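Local coordinates for uncharacterized protein (Trypanosoma brucei, PDB 2Q0X), which is of unknown function but adopts the alpha/beta-hydrolase fold and is named as a component of the paraflagellar rod, at residues H87-I98 with Q120-H131. Residues are numbered along the deposited sequence; the frame is centred on the assembly and turned at random.
Sequences HAHDAEDVDDLI and QLVFELLENSAH
Asp95 reaches from helix 87-98 to the turn that ends helix 120-128, and its carboxylate gathers three donors there. Its CB rests on Leu125 CD2, and CG, roughly anti to the backbone N (chi1 -152°), brings both oxygens to the turn. OD1 receives the Ser129 hydroxyl on its syn side, OG to OD1 2.5 Å, somewhat out of the carboxylate plane, and a long, weak but fairly straight bond from ND1 of His131, in whose ring plane it lies. OD2 uses its syn lone pair for the nearly linear bond from Ala130 N (2.9 Å). Ser129 OG also accepts from His131 N, closing an ST turn, which probably helps to hold the hydroxyl beside Asp95.

Between the ends, the helices cross at -67°, and Leu121 and Leu125 enter as knobs into holes. Leu121 drops both methyls onto Asp90 CB, while Leu125 CD1 presses on Val94 CG1 at 3.5 Å, a tight fit. At the other end the Gln120 amide lies nearly parallel to the His87 ring, 8° between planes, with NE2 over one face; its OE1 is held by Arg191. His87 NE2 makes a weak bond to Glu124 OE1 (3.1 Å). With Leu121 and Leu125 also touching strands 40-44 and 110-115, respectively, the pair forms part of the helical layer flanking the central sheet of the alpha/beta-hydrolase fold.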
ATOM      1  N   HIS A  87     -11.792  10.151  -6.692  1.00 31.63           N
ATOM      2  CA  HIS A  87     -12.372   8.837  -6.942  1.00 31.14           C
ATOM      3  C   HIS A  87     -12.491   8.509  -8.428  1.00 30.50           C
ATOM      4  O   HIS A  87     -12.428   7.342  -8.803  1.00 30.50           O
ATOM      5  CB  HIS A  87     -13.711   8.642  -6.192  1.00 31.06           C
ATOM      6  CG  HIS A  87     -14.917   9.130  -6.930  1.00 30.71           C
ATOM      7  ND1 HIS A  87     -15.247  10.465  -7.023  1.00 29.97           N
ATOM      8  CD2 HIS A  87     -15.896   8.455  -7.575  1.00 30.34           C
ATOM      9  CE1 HIS A  87     -16.356  10.592  -7.729  1.00 30.78           C
ATOM     10  NE2 HIS A  87     -16.774   9.387  -8.067  1.00 30.88           N
ATOM     11  N   ALA A  88     -12.648   9.529  -9.266  1.00 29.81           N
ATOM     12  CA  ALA A  88     -12.719   9.314 -10.714  1.00 29.33           C
ATOM     13  C   ALA A  88     -11.394   8.771 -11.266  1.00 28.77           C
ATOM     14  O   ALA A  88     -11.389   7.941 -12.173  1.00 28.25           O
ATOM     15  CB  ALA A  88     -13.126  10.617 -11.446  1.00 29.19           C
ATOM     16  N   HIS A  89     -10.276   9.244 -10.714  1.00 28.48           N
ATOM     17  CA  HIS A  89      -8.960   8.808 -11.172  1.00 28.30           C
ATOM     18  C   HIS A  89      -8.596   7.423 -10.655  1.00 27.89           C
ATOM     19  O   HIS A  89      -8.050   6.634 -11.407  1.00 27.79           O
ATOM     20  CB  HIS A  89      -7.897   9.840 -10.818  1.00 28.58           C
ATOM     21  CG  HIS A  89      -8.011  11.109 -11.610  1.00 28.73           C
ATOM     22  ND1 HIS A  89      -9.053  11.994 -11.441  1.00 29.17           N
ATOM     23  CD2 HIS A  89      -7.214  11.644 -12.566  1.00 29.35           C
ATOM     24  CE1 HIS A  89      -8.899  13.016 -12.268  1.00 29.70           C
ATOM     25  NE2 HIS A  89      -7.789  12.828 -12.960  1.00 29.56           N
ATOM     26  N   ASP A  90      -8.904   7.129  -9.391  1.00 27.51           N
ATOM     27  CA  ASP A  90      -8.801   5.766  -8.860  1.00 27.46           C
ATOM     28  C   ASP A  90      -9.584   4.776  -9.738  1.00 26.89           C
ATOM     29  O   ASP A  90      -9.061   3.726 -10.098  1.00 26.33           O
ATOM     30  CB  ASP A  90      -9.376   5.684  -7.432  1.00 27.87           C
ATOM     31  CG  ASP A  90      -8.332   5.909  -6.326  1.00 29.40           C
ATOM     32  OD1 ASP A  90      -7.107   5.934  -6.564  1.00 29.14           O
ATOM     33  OD2 ASP A  90      -8.780   6.039  -5.164  1.00 32.83           O
ATOM     34  N   ALA A  91     -10.846   5.129 -10.034  1.00 26.33           N
ATOM     35  CA  ALA A  91     -11.734   4.357 -10.916  1.00 26.18           C
ATOM     36  C   ALA A  91     -11.101   4.086 -12.268  1.00 25.80           C
ATOM     37  O   ALA A  91     -11.102   2.952 -12.743  1.00 25.62           O
ATOM     38  CB  ALA A  91     -13.058   5.108 -11.129  1.00 25.83           C
ATOM     39  N   GLU A  92     -10.562   5.141 -12.860  1.00 25.54           N
ATOM     40  CA  GLU A  92      -9.847   5.058 -14.116  1.00 26.06           C
ATOM     41  C   GLU A  92      -8.669   4.085 -14.066  1.00 25.52           C
ATOM     42  O   GLU A  92      -8.506   3.274 -14.966  1.00 24.93           O
ATOM     43  CB  GLU A  92      -9.374   6.447 -14.548  1.00 26.68           C
ATOM     44  CG  GLU A  92      -8.692   6.443 -15.895  1.00 28.70           C
ATOM     45  CD  GLU A  92      -8.511   7.823 -16.467  1.00 31.35           C
ATOM     46  OE1 GLU A  92      -8.214   8.768 -15.685  1.00 33.80           O
ATOM     47  OE2 GLU A  92      -8.635   7.956 -17.709  1.00 32.81           O
ATOM     48  N   ASP A  93      -7.849   4.176 -13.018  1.00 25.47           N
ATOM     49  CA  ASP A  93      -6.769   3.208 -12.786  1.00 25.18           C
ATOM     50  C   ASP A  93      -7.281   1.775 -12.684  1.00 24.58           C
ATOM     51  O   ASP A  93      -6.694   0.867 -13.257  1.00 24.77           O
ATOM     52  CB  ASP A  93      -6.001   3.544 -11.499  1.00 25.74           C
ATOM     53  CG  ASP A  93      -5.293   4.866 -11.574  1.00 25.52           C
ATOM     54  OD1 ASP A  93      -5.026   5.335 -12.685  1.00 26.21           O
ATOM     55  OD2 ASP A  93      -5.027   5.444 -10.515  1.00 27.19           O
ATOM     56  N   VAL A  94      -8.375   1.575 -11.961  1.00 24.12           N
ATOM     57  CA  VAL A  94      -9.026   0.259 -11.899  1.00 23.68           C
ATOM     58  C   VAL A  94      -9.533  -0.223 -13.269  1.00 23.76           C
ATOM     59  O   VAL A  94      -9.395  -1.413 -13.598  1.00 23.59           O
ATOM     60  CB  VAL A  94     -10.131   0.212 -10.821  1.00 23.80           C
ATOM     61  CG1 VAL A  94     -10.806  -1.171 -10.798  1.00 23.95           C
ATOM     62  CG2 VAL A  94      -9.509   0.526  -9.398  1.00 22.21           C
ATOM     63  N   ASP A  95     -10.076   0.700 -14.075  1.00 23.65           N
ATOM     64  CA  ASP A  95     -10.547   0.360 -15.423  1.00 23.74           C
ATOM     65  C   ASP A  95      -9.424  -0.084 -16.353  1.00 23.67           C
ATOM     66  O   ASP A  95      -9.591  -1.003 -17.148  1.00 23.01           O
ATOM     67  CB  ASP A  95     -11.305   1.525 -16.048  1.00 23.84           C
ATOM     68  CG  ASP A  95     -12.342   1.060 -17.058  1.00 24.22           C
ATOM     69  OD1 ASP A  95     -13.004   0.020 -16.797  1.00 24.78           O
ATOM     70  OD2 ASP A  95     -12.469   1.725 -18.111  1.00 23.67           O
ATOM     71  N   ASP A  96      -8.278   0.578 -16.230  1.00 24.22           N
ATOM     72  CA  ASP A  96      -7.045   0.167 -16.901  1.00 24.48           C
ATOM     73  C   ASP A  96      -6.623  -1.260 -16.506  1.00 23.98           C
ATOM     74  O   ASP A  96      -6.148  -2.029 -17.335  1.00 24.14           O
ATOM     75  CB  ASP A  96      -5.896   1.151 -16.586  1.00 24.96           C
ATOM     76  CG  ASP A  96      -6.175   2.589 -17.079  1.00 26.59           C
ATOM     77  OD1 ASP A  96      -7.048   2.763 -17.971  1.00 27.95           O
ATOM     78  OD2 ASP A  96      -5.513   3.547 -16.578  1.00 28.54           O
ATOM     79  N   LEU A  97      -6.780  -1.620 -15.239  1.00 23.52           N
ATOM     80  CA  LEU A  97      -6.479  -2.991 -14.812  1.00 22.48           C
ATOM     81  C   LEU A  97      -7.476  -3.981 -15.433  1.00 21.67           C
ATOM     82  O   LEU A  97      -7.081  -5.031 -15.936  1.00 21.08           O
ATOM     83  CB  LEU A  97      -6.474  -3.105 -13.281  1.00 22.50           C
ATOM     84  CG  LEU A  97      -6.290  -4.518 -12.728  1.00 22.47           C
ATOM     85  CD1 LEU A  97      -5.034  -5.191 -13.357  1.00 21.00           C
ATOM     86  CD2 LEU A  97      -6.301  -4.555 -11.173  1.00 22.68           C
ATOM     87  N   ILE A  98      -8.760  -3.636 -15.411  1.00 20.89           N
ATOM     88  CA  ILE A  98      -9.773  -4.463 -16.063  1.00 20.42           C
ATOM     89  C   ILE A  98      -9.397  -4.744 -17.526  1.00 20.49           C
ATOM     90  O   ILE A  98      -9.420  -5.892 -17.964  1.00 20.58           O
ATOM     91  CB  ILE A  98     -11.181  -3.856 -15.955  1.00 20.38           C
ATOM     92  CG1 ILE A  98     -11.632  -3.831 -14.487  1.00 20.43           C
ATOM     93  CG2 ILE A  98     -12.198  -4.652 -16.807  1.00 19.24           C
ATOM     94  CD1 ILE A  98     -12.965  -3.055 -14.252  1.00 19.85           C
ATOM     95  N   GLN A 120     -17.223   3.374  -3.804  1.00 25.43           N
ATOM     96  CA  GLN A 120     -17.226   4.651  -4.513  1.00 25.20           C
ATOM     97  C   GLN A 120     -16.677   4.520  -5.927  1.00 25.88           C
ATOM     98  O   GLN A 120     -17.147   5.191  -6.868  1.00 26.00           O
ATOM     99  CB  GLN A 120     -16.346   5.652  -3.782  1.00 25.47           C
ATOM    100  CG  GLN A 120     -16.467   7.093  -4.312  1.00 24.50           C
ATOM    101  CD  GLN A 120     -15.691   8.092  -3.518  1.00 24.56           C
ATOM    102  OE1 GLN A 120     -14.673   7.763  -2.915  1.00 23.00           O
ATOM    103  NE2 GLN A 120     -16.147   9.353  -3.533  1.00 23.54           N
ATOM    104  N   LEU A 121     -15.627   3.709  -6.057  1.00 26.00           N
ATOM    105  CA  LEU A 121     -14.982   3.502  -7.334  1.00 26.12           C
ATOM    106  C   LEU A 121     -15.858   2.679  -8.269  1.00 26.50           C
ATOM    107  O   LEU A 121     -15.845   2.892  -9.467  1.00 26.12           O
ATOM    108  CB  LEU A 121     -13.619   2.832  -7.143  1.00 26.14           C
ATOM    109  CG  LEU A 121     -12.646   3.519  -6.168  1.00 25.75           C
ATOM    110  CD1 LEU A 121     -11.247   2.932  -6.350  1.00 25.67           C
ATOM    111  CD2 LEU A 121     -12.634   5.034  -6.335  1.00 25.56           C
ATOM    112  N   VAL A 122     -16.618   1.736  -7.719  1.00 26.99           N
ATOM    113  CA  VAL A 122     -17.410   0.854  -8.538  1.00 27.55           C
ATOM    114  C   VAL A 122     -18.532   1.624  -9.236  1.00 28.04           C
ATOM    115  O   VAL A 122     -18.775   1.381 -10.413  1.00 27.72           O
ATOM    116  CB  VAL A 122     -17.937  -0.362  -7.736  1.00 27.72           C
ATOM    117  CG1 VAL A 122     -18.994  -1.159  -8.538  1.00 26.79           C
ATOM    118  CG2 VAL A 122     -16.774  -1.269  -7.336  1.00 27.43           C
ATOM    119  N   PHE A 123     -19.190   2.559  -8.535  1.00 28.40           N
ATOM    120  CA  PHE A 123     -20.292   3.310  -9.136  1.00 28.85           C
ATOM    121  C   PHE A 123     -19.787   4.186 -10.274  1.00 29.76           C
ATOM    122  O   PHE A 123     -20.406   4.249 -11.346  1.00 29.72           O
ATOM    123  CB  PHE A 123     -21.071   4.140  -8.102  1.00 28.56           C
ATOM    124  CG  PHE A 123     -21.914   3.303  -7.167  1.00 28.36           C
ATOM    125  CD1 PHE A 123     -23.047   2.652  -7.636  1.00 26.93           C
ATOM    126  CD2 PHE A 123     -21.560   3.145  -5.824  1.00 27.36           C
ATOM    127  CE1 PHE A 123     -23.825   1.878  -6.790  1.00 27.20           C
ATOM    128  CE2 PHE A 123     -22.337   2.372  -4.975  1.00 27.46           C
ATOM    129  CZ  PHE A 123     -23.470   1.741  -5.456  1.00 27.69           C
ATOM    130  N   GLU A 124     -18.641   4.825 -10.035  1.00 30.68           N
ATOM    131  CA  GLU A 124     -17.932   5.617 -11.037  1.00 31.34           C
ATOM    132  C   GLU A 124     -17.479   4.774 -12.234  1.00 31.90           C
ATOM    133  O   GLU A 124     -17.664   5.170 -13.394  1.00 31.85           O
ATOM    134  CB  GLU A 124     -16.735   6.291 -10.367  1.00 31.46           C
ATOM    135  CG  GLU A 124     -15.986   7.257 -11.226  1.00 32.43           C
ATOM    136  CD  GLU A 124     -16.822   8.433 -11.679  1.00 33.82           C
ATOM    137  OE1 GLU A 124     -17.745   8.868 -10.930  1.00 34.65           O
ATOM    138  OE2 GLU A 124     -16.536   8.925 -12.793  1.00 35.04           O
ATOM    139  N   LEU A 125     -16.908   3.606 -11.947  1.00 32.59           N
ATOM    140  CA  LEU A 125     -16.522   2.644 -12.982  1.00 33.25           C
ATOM    141  C   LEU A 125     -17.699   2.261 -13.855  1.00 33.42           C
ATOM    142  O   LEU A 125     -17.624   2.377 -15.057  1.00 33.56           O
ATOM    143  CB  LEU A 125     -15.932   1.351 -12.384  1.00 33.37           C
ATOM    144  CG  LEU A 125     -14.405   1.212 -12.340  1.00 33.72           C
ATOM    145  CD1 LEU A 125     -13.977  -0.099 -11.654  1.00 32.83           C
ATOM    146  CD2 LEU A 125     -13.856   1.281 -13.718  1.00 33.19           C
ATOM    147  N   LEU A 126     -18.763   1.776 -13.227  1.00 33.99           N
ATOM    148  CA  LEU A 126     -19.938   1.253 -13.925  1.00 34.50           C
ATOM    149  C   LEU A 126     -20.637   2.261 -14.852  1.00 34.72           C
ATOM    150  O   LEU A 126     -21.245   1.860 -15.837  1.00 34.78           O
ATOM    151  CB  LEU A 126     -20.941   0.665 -12.925  1.00 34.79           C
ATOM    152  CG  LEU A 126     -20.718  -0.820 -12.605  1.00 35.60           C
ATOM    153  CD1 LEU A 126     -19.299  -1.116 -12.268  1.00 35.79           C
ATOM    154  CD2 LEU A 126     -21.575  -1.233 -11.463  1.00 36.35           C
ATOM    155  N   GLU A 127     -20.529   3.555 -14.559  1.00 34.92           N
ATOM    156  CA  GLU A 127     -21.069   4.568 -15.435  1.00 35.32           C
ATOM    157  C   GLU A 127     -20.108   4.971 -16.558  1.00 34.25           C
ATOM    158  O   GLU A 127     -20.567   5.372 -17.617  1.00 34.17           O
ATOM    159  CB  GLU A 127     -21.581   5.786 -14.653  1.00 35.65           C
ATOM    160  CG  GLU A 127     -20.536   6.688 -13.994  1.00 37.43           C
ATOM    161  CD  GLU A 127     -21.140   8.019 -13.479  1.00 37.83           C
ATOM    162  OE1 GLU A 127     -20.440   9.082 -13.542  1.00 40.35           O
ATOM    163  OE2 GLU A 127     -22.315   7.995 -13.014  1.00 41.42           O
ATOM    164  N   ASN A 128     -18.796   4.830 -16.352  1.00 33.21           N
ATOM    165  CA  ASN A 128     -17.798   5.315 -17.318  1.00 32.27           C
ATOM    166  C   ASN A 128     -16.820   4.269 -17.895  1.00 31.12           C
ATOM    167  O   ASN A 128     -15.944   4.631 -18.684  1.00 30.91           O
ATOM    168  CB  ASN A 128     -16.969   6.440 -16.673  1.00 32.53           C
ATOM    169  CG  ASN A 128     -17.780   7.712 -16.431  1.00 33.38           C
ATOM    170  OD1 ASN A 128     -18.447   8.226 -17.333  1.00 33.74           O
ATOM    171  ND2 ASN A 128     -17.728   8.217 -15.201  1.00 34.19           N
ATOM    172  N   SER A 129     -16.935   2.997 -17.512  1.00 29.59           N
ATOM    173  CA  SER A 129     -15.962   2.001 -17.964  1.00 28.35           C
ATOM    174  C   SER A 129     -15.887   1.872 -19.498  1.00 27.72           C
ATOM    175  O   SER A 129     -16.903   1.945 -20.188  1.00 27.88           O
ATOM    176  CB  SER A 129     -16.270   0.628 -17.381  1.00 28.07           C
ATOM    177  OG  SER A 129     -15.296  -0.328 -17.770  1.00 26.55           O
ATOM    178  N   ALA A 130     -14.678   1.669 -20.015  1.00 26.78           N
ATOM    179  CA  ALA A 130     -14.493   1.269 -21.409  1.00 26.40           C
ATOM    180  C   ALA A 130     -14.776  -0.216 -21.598  1.00 26.00           C
ATOM    181  O   ALA A 130     -14.632  -0.714 -22.706  1.00 25.18           O
ATOM    182  CB  ALA A 130     -13.063   1.586 -21.874  1.00 26.47           C
ATOM    183  N   HIS A 131     -15.163  -0.913 -20.514  1.00 25.68           N
ATOM    184  CA  HIS A 131     -15.236  -2.369 -20.475  1.00 25.53           C
ATOM    185  C   HIS A 131     -16.529  -2.888 -19.863  1.00 25.56           C
ATOM    186  O   HIS A 131     -16.582  -4.026 -19.397  1.00 25.26           O
ATOM    187  CB  HIS A 131     -14.036  -2.928 -19.692  1.00 25.56           C
ATOM    188  CG  HIS A 131     -12.709  -2.409 -20.170  1.00 25.83           C
ATOM    189  ND1 HIS A 131     -11.934  -1.546 -19.428  1.00 26.32           N
ATOM    190  CD2 HIS A 131     -12.040  -2.612 -21.322  1.00 25.46           C
ATOM    191  CE1 HIS A 131     -10.835  -1.255 -20.100  1.00 26.26           C
ATOM    192  NE2 HIS A 131     -10.880  -1.883 -21.257  1.00 26.27           N
TER